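Local structure of galactan 1,3-beta-galactosidase (Phanerochaete chrysosporium, 7BYS) at residues W9-G14 and W59-D64; I17-A22 and F31-E36. The protein probably hydrolyses the beta-1,3-galactan backbone of arabinogalactan from its end, as an exo-acting glycosidase of family GH43 with an appended calcium- and carbohydrate-binding module. All coordinates share one frame; numbering follows the deposited sequence.

How the interactions relate
From the N terminus the chain first passes W9-G14, then I17-A22, enters strand 22-27 and returns along strand 30-36, where I17-A22 meets F31-E36 in interaction 2. It continues through strand 48-53 to strand 60-61, and there interaction 1 closes the wider loop by bringing W59-D64 back to W9-G14. Interaction 2 is thus nested inside interaction 1. The two touch directly: W9 O lies 2.9 Å from I17 N, a probable hydrogen bond, and the W59 and W33 indoles meet edge-to-face. Together they tie the N-terminal lead-in segment to both the edge strand 60-61, one of the two outermost, and the interior strand 30-36 of one four-stranded antiparallel sheet.

Interaction 1 of 2, residues W9-G14 and W59-D64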
loop_
_atom_site.group_PDB
_atom_site.type_symbol
_atom_site.label_atom_id
_atom_site.label_comp_id
_atom_site.label_asym_id
_atom_site.label_seq_id
_atom_site.Cartn_x
_atom_site.Cartn_y
_atom_site.Cartn_z
ATOM N N TRP A 9 1.188 -10.823 -4.090
ATOM C CA TRP A 9 2.400 -11.228 -3.389
ATOM C C TRP A 9 2.109 -12.428 -2.509
ATOM O O TRP A 9 1.100 -12.465 -1.801
ATOM C CB TRP A 9 2.889 -10.124 -2.459
ATOM C CG TRP A 9 3.319 -8.870 -3.106
ATOM C CD1 TRP A 9 3.306 -8.577 -4.436
ATOM C CD2 TRP A 9 3.832 -7.712 -2.442
ATOM N NE1 TRP A 9 3.767 -7.299 -4.643
ATOM C CE2 TRP A 9 4.105 -6.751 -3.434
ATOM C CE3 TRP A 9 4.106 -7.403 -1.105
ATOM C CZ2 TRP A 9 4.629 -5.491 -3.135
ATOM C CZ3 TRP A 9 4.614 -6.148 -0.806
ATOM C CH2 TRP A 9 4.879 -5.207 -1.821
ATOM N N THR A 10 3.018 -13.393 -2.534
ATOM C CA THR A 10 2.846 -14.624 -1.785
ATOM C C THR A 10 3.937 -14.746 -0.734
ATOM O O THR A 10 5.054 -14.240 -0.902
ATOM C CB THR A 10 2.864 -15.863 -2.698
ATOM O OG1 THR A 10 4.118 -15.944 -3.386
ATOM C CG2 THR A 10 1.724 -15.787 -3.703
ATOM N N ASP A 11 3.580 -15.408 0.360
ATOM C CA ASP A 11 4.533 -15.726 1.411
ATOM C C ASP A 11 5.383 -16.928 0.999
ATOM O O ASP A 11 5.249 -17.460 -0.108
ATOM C CB ASP A 11 3.811 -15.913 2.749
ATOM C CG ASP A 11 2.812 -17.058 2.747
ATOM O OD1 ASP A 11 2.918 -17.965 1.889
ATOM O OD2 ASP A 11 1.915 -17.071 3.616
ATOM N N THR A 12 6.260 -17.380 1.904
ATOM C CA THR A 12 7.136 -18.505 1.582
ATOM C C THR A 12 6.358 -19.793 1.332
ATOM O O THR A 12 6.891 -20.716 0.706
ATOM C CB THR A 12 8.192 -18.701 2.676
ATOM O OG1 THR A 12 7.539 -18.844 3.941
ATOM C CG2 THR A 12 9.159 -17.519 2.708
ATOM N N ALA A 13 5.112 -19.873 1.794
ATOM C CA ALA A 13 4.255 -21.018 1.527
ATOM C C ALA A 13 3.553 -20.932 0.179
ATOM O O ALA A 13 2.906 -21.907 -0.227
ATOM C CB ALA A 13 3.196 -21.144 2.622
ATOM N N GLY A 14 3.672 -19.809 -0.525
ATOM C CA GLY A 14 2.948 -19.586 -1.763
ATOM C C GLY A 14 1.526 -19.109 -1.593
ATOM O O GLY A 14 0.789 -19.052 -2.582
ATOM N N TRP A 59 8.638 -13.396 2.892
ATOM C CA TRP A 59 7.900 -13.293 4.142
ATOM C C TRP A 59 7.389 -14.664 4.548
ATOM O O TRP A 59 6.751 -15.357 3.744
ATOM C CB TRP A 59 6.726 -12.319 3.992
ATOM C CG TRP A 59 7.169 -10.901 3.812
ATOM C CD1 TRP A 59 7.236 -10.191 2.647
ATOM C CD2 TRP A 59 7.611 -10.015 4.849
ATOM N NE1 TRP A 59 7.699 -8.919 2.893
ATOM C CE2 TRP A 59 7.948 -8.784 4.235
ATOM C CE3 TRP A 59 7.768 -10.151 6.233
ATOM C CZ2 TRP A 59 8.415 -7.686 4.969
ATOM C CZ3 TRP A 59 8.240 -9.059 6.963
ATOM C CH2 TRP A 59 8.558 -7.845 6.326
ATOM N N SER A 60 7.665 -15.044 5.788
ATOM C CA SER A 60 7.290 -16.339 6.335
ATOM C C SER A 60 6.175 -16.131 7.352
ATOM O O SER A 60 6.362 -15.413 8.339
ATOM C CB SER A 60 8.509 -16.964 7.013
ATOM O OG SER A 60 8.244 -18.286 7.439
ATOM N N ARG A 61 5.023 -16.755 7.115
ATOM C CA ARG A 61 3.871 -16.552 7.985
ATOM C C ARG A 61 3.994 -17.351 9.278
ATOM O O ARG A 61 4.173 -18.576 9.253
ATOM C CB ARG A 61 2.569 -16.889 7.265
ATOM C CG ARG A 61 1.381 -16.402 8.055
ATOM C CD ARG A 61 0.079 -16.518 7.313
ATOM N NE ARG A 61 -0.971 -15.891 8.103
ATOM C CZ ARG A 61 -2.221 -15.693 7.698
ATOM N NH1 ARG A 61 -2.592 -16.072 6.479
ATOM N NH2 ARG A 61 -3.100 -15.119 8.517
ATOM N N GLN A 62 3.900 -16.655 10.404
ATOM C CA GLN A 62 3.856 -17.283 11.715
ATOM C C GLN A 62 2.410 -17.366 12.181
ATOM O O GLN A 62 1.486 -16.888 11.515
ATOM C CB GLN A 62 4.700 -16.488 12.720
ATOM C CG GLN A 62 6.045 -16.051 12.175
ATOM C CD GLN A 62 6.920 -17.227 11.822
ATOM O OE1 GLN A 62 7.073 -18.156 12.615
ATOM N NE2 GLN A 62 7.505 -17.197 10.625
ATOM N N ASN A 63 2.209 -17.999 13.334
ATOM C CA ASN A 63 0.880 -18.006 13.929
ATOM C C ASN A 63 0.380 -16.570 14.103
ATOM O O ASN A 63 1.162 -15.639 14.316
ATOM C CB ASN A 63 0.914 -18.757 15.265
ATOM C CG ASN A 63 1.197 -20.248 15.085
ATOM O OD1 ASN A 63 0.492 -20.936 14.348
ATOM N ND2 ASN A 63 2.238 -20.742 15.745
ATOM N N ASP A 64 -0.931 -16.386 13.977
ATOM C CA ASP A 64 -1.502 -15.047 14.051
ATOM C C ASP A 64 -1.146 -14.366 15.368
ATOM O O ASP A 64 -1.103 -14.997 16.428
ATOM C CB ASP A 64 -3.020 -15.115 13.895
ATOM C CG ASP A 64 -3.448 -15.490 12.489
ATOM O OD1 ASP A 64 -2.700 -15.206 11.532
ATOM O OD2 ASP A 64 -4.553 -16.059 12.349
HETATM O O HOH W 1 7.222 -13.459 0.464
HETATM O O HOH W 2 4.815 -18.573 4.853
HETATM O O HOH W 3 8.804 -20.542 5.379
#
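The carboxylate of D11 meets R61 at the aliphatic root of the arginine, whose CB comes obliquely from one side of the carboxylate plane to 3.7 Å from D11 OD2, while the guanidinium is carried past on an extended chain. The two planes are 58° apart and the charged ends do not touch: D11 OD2 and R61 NH1 are 5.4 Å from each other. The indoles do not reach across: W59 meets W33 edge-to-face, and W9 meets W272 likewise. R61 NH2 forms a salt bridge with D64, whose OD1 receives it on the syn lone pair, and another with D37, whereas D11 OD1 turns back to the N-H of N15 and, weakly, to that of A13. A chi1 of 62° folds the D11 carboxylate over its own turn. The direct hydrogen bond is T12 N to W59 O, at 2.8 Å. D11 CB, 3.2 Å away, and T12 CG2 also pack against this carbonyl oxygen. T12 OG1 approaches S60 CA, and at 3.6 Å from S60 OG it is linked to that hydroxyl by one water; a second water connects OG1 to R61 N. A third water bridges T10 O and W59 N. D11-G14 is a type I beta turn, closed by G14 N to D11 O, and it is laid against the edge strand 60-61 of the first blade of a GH43 beta-propeller, far from the sugar-binding sites.

Interaction 2 of 2, residues I17-A22 and F31-E36; sequences IQAHGA and FYWFGE
The backbones of H20 and E36 form an antiparallel hydrogen-bonded pair, with E36 N to H20 O nearly straight at 2.7 Å and H20 N to E36 O longer at 3.1 Å, and beside it the CA atoms of A19 and G35 come within 3.5 Å, an approach that the lack of a side chain on G35 permits. W33, whose CG is anti to the backbone N (chi1 -180°), lays one face of its indole against I17 and A19. A19 CB sits over the five-membered ring, 3.6 Å from its centroid, and I17 CG2 over the six-membered ring, both as CH-pi contacts. A22 CB approaches obliquely near NE1, which also gives a weak hydrogen bond to A19 O. The imidazole of H20 turns its CD2 edge to E36 O and donates from NE2 to Q18 OE1, which lies in the ring plane. E36 runs its extended chain alongside H20 O; its carboxylate is taken by K38 and the N-H of R82. E81 also comes near it, and E81 and R82 bind alpha-D-galactose in a sugar complex of this protein, so this corner probably borders the substrate pocket of the GH43 five-bladed beta-propeller.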
loop_
_atom_site.group_PDB
_atom_site.type_symbol
_atom_site.label_atom_id
_atom_site.label_comp_id
_atom_site.label_asym_id
_atom_site.label_seq_id
_atom_site.Cartn_x
_atom_site.Cartn_y
_atom_site.Cartn_z
ATOM N N ILE A 17 -0.252 -13.021 0.714
ATOM C CA ILE A 17 -0.037 -12.341 1.988
ATOM C C ILE A 17 -1.306 -11.601 2.380
ATOM O O ILE A 17 -1.922 -10.915 1.549
ATOM C CB ILE A 17 1.155 -11.382 1.870
ATOM C CG1 ILE A 17 2.446 -12.189 1.706
ATOM C CG2 ILE A 17 1.238 -10.460 3.097
ATOM C CD1 ILE A 17 3.655 -11.356 1.369
ATOM N N GLN A 18 -1.711 -11.751 3.645
ATOM C CA GLN A 18 -2.902 -11.124 4.215
ATOM C C GLN A 18 -2.466 -10.245 5.382
ATOM O O GLN A 18 -2.563 -10.646 6.545
ATOM C CB GLN A 18 -3.894 -12.184 4.659
ATOM C CG GLN A 18 -4.516 -12.933 3.483
ATOM C CD GLN A 18 -5.491 -12.081 2.709
ATOM O OE1 GLN A 18 -5.876 -11.003 3.155
ATOM N NE2 GLN A 18 -5.890 -12.555 1.534
ATOM N N ALA A 19 -1.985 -9.048 5.067
ATOM C CA ALA A 19 -1.462 -8.124 6.073
ATOM C C ALA A 19 -1.744 -6.686 5.627
ATOM O O ALA A 19 -0.854 -5.863 5.423
ATOM C CB ALA A 19 0.019 -8.398 6.325
ATOM N N HIS A 20 -3.022 -6.377 5.428
ATOM C CA HIS A 20 -3.435 -5.042 5.010
ATOM C C HIS A 20 -3.359 -4.070 6.183
ATOM O O HIS A 20 -3.426 -4.466 7.346
ATOM C CB HIS A 20 -4.841 -5.141 4.423
ATOM C CG HIS A 20 -5.002 -6.304 3.486
ATOM N ND1 HIS A 20 -4.683 -6.226 2.148
ATOM C CD2 HIS A 20 -5.405 -7.580 3.705
ATOM C CE1 HIS A 20 -4.897 -7.398 1.575
ATOM N NE2 HIS A 20 -5.346 -8.237 2.494
ATOM N N GLY A 21 -3.201 -2.788 5.873
ATOM C CA GLY A 21 -3.030 -1.821 6.949
ATOM C C GLY A 21 -1.729 -2.020 7.708
ATOM O O GLY A 21 -1.716 -1.935 8.950
ATOM N N ALA A 22 -0.629 -2.239 6.979
ATOM C CA ALA A 22 0.643 -2.734 7.514
ATOM C C ALA A 22 1.122 -1.975 8.743
ATOM O O ALA A 22 1.076 -0.743 8.797
ATOM C CB ALA A 22 1.721 -2.571 6.442
ATOM N N PHE A 31 12.596 -8.512 10.484
ATOM C CA PHE A 31 11.462 -7.623 10.298
ATOM C C PHE A 31 10.166 -8.405 10.460
ATOM O O PHE A 31 10.069 -9.563 10.033
ATOM C CB PHE A 31 11.514 -6.943 8.925
ATOM C CG PHE A 31 12.605 -5.911 8.816
ATOM C CD1 PHE A 31 13.891 -6.288 8.478
ATOM C CD2 PHE A 31 12.352 -4.576 9.103
ATOM C CE1 PHE A 31 14.906 -5.346 8.392
ATOM C CE2 PHE A 31 13.363 -3.623 9.016
ATOM C CZ PHE A 31 14.634 -4.009 8.673
ATOM N N TYR A 32 9.179 -7.759 11.080
ATOM C CA TYR A 32 7.864 -8.319 11.361
ATOM C C TYR A 32 6.827 -7.439 10.687
ATOM O O TYR A 32 6.805 -6.224 10.902
ATOM C CB TYR A 32 7.605 -8.396 12.877
ATOM C CG TYR A 32 8.542 -9.349 13.566
ATOM C CD1 TYR A 32 9.853 -8.977 13.865
ATOM C CD2 TYR A 32 8.130 -10.633 13.890
ATOM C CE1 TYR A 32 10.730 -9.872 14.473
ATOM C CE2 TYR A 32 9.003 -11.527 14.499
ATOM C CZ TYR A 32 10.292 -11.139 14.778
ATOM O OH TYR A 32 11.154 -12.031 15.383
ATOM N N TRP A 33 5.994 -8.050 9.857
ATOM C CA TRP A 33 4.901 -7.369 9.178
ATOM C C TRP A 33 3.605 -7.863 9.805
ATOM O O TRP A 33 3.268 -9.045 9.691
ATOM C CB TRP A 33 4.992 -7.679 7.682
ATOM C CG TRP A 33 3.934 -7.050 6.815
ATOM C CD1 TRP A 33 2.893 -6.249 7.205
ATOM C CD2 TRP A 33 3.823 -7.187 5.389
ATOM N NE1 TRP A 33 2.145 -5.887 6.103
ATOM C CE2 TRP A 33 2.690 -6.455 4.979
ATOM C CE3 TRP A 33 4.566 -7.881 4.419
ATOM C CZ2 TRP A 33 2.294 -6.375 3.639
ATOM C CZ3 TRP A 33 4.171 -7.807 3.096
ATOM C CH2 TRP A 33 3.044 -7.065 2.712
ATOM N N PHE A 34 2.914 -6.967 10.509
ATOM C CA PHE A 34 1.599 -7.224 11.067
ATOM C C PHE A 34 0.552 -6.578 10.180
ATOM O O PHE A 34 0.774 -5.502 9.629
ATOM C CB PHE A 34 1.471 -6.601 12.458
ATOM C CG PHE A 34 2.483 -7.097 13.437
ATOM C CD1 PHE A 34 3.707 -6.468 13.573
ATOM C CD2 PHE A 34 2.207 -8.193 14.227
ATOM C CE1 PHE A 34 4.654 -6.932 14.480
ATOM C CE2 PHE A 34 3.154 -8.663 15.132
ATOM C CZ PHE A 34 4.372 -8.038 15.255
ATOM N N GLY A 35 -0.603 -7.216 10.062
ATOM C CA GLY A 35 -1.633 -6.585 9.263
ATOM C C GLY A 35 -2.965 -7.263 9.455
ATOM O O GLY A 35 -3.098 -8.229 10.210
ATOM N N GLU A 36 -3.961 -6.727 8.754
ATOM C CA GLU A 36 -5.309 -7.288 8.772
ATOM C C GLU A 36 -5.387 -8.488 7.833
ATOM O O GLU A 36 -5.055 -8.384 6.648
ATOM C CB GLU A 36 -6.306 -6.227 8.306
ATOM C CG GLU A 36 -6.199 -4.912 9.051
ATOM C CD GLU A 36 -6.641 -3.731 8.207
ATOM O OE1 GLU A 36 -7.232 -3.943 7.126
ATOM O OE2 GLU A 36 -6.374 -2.581 8.591
#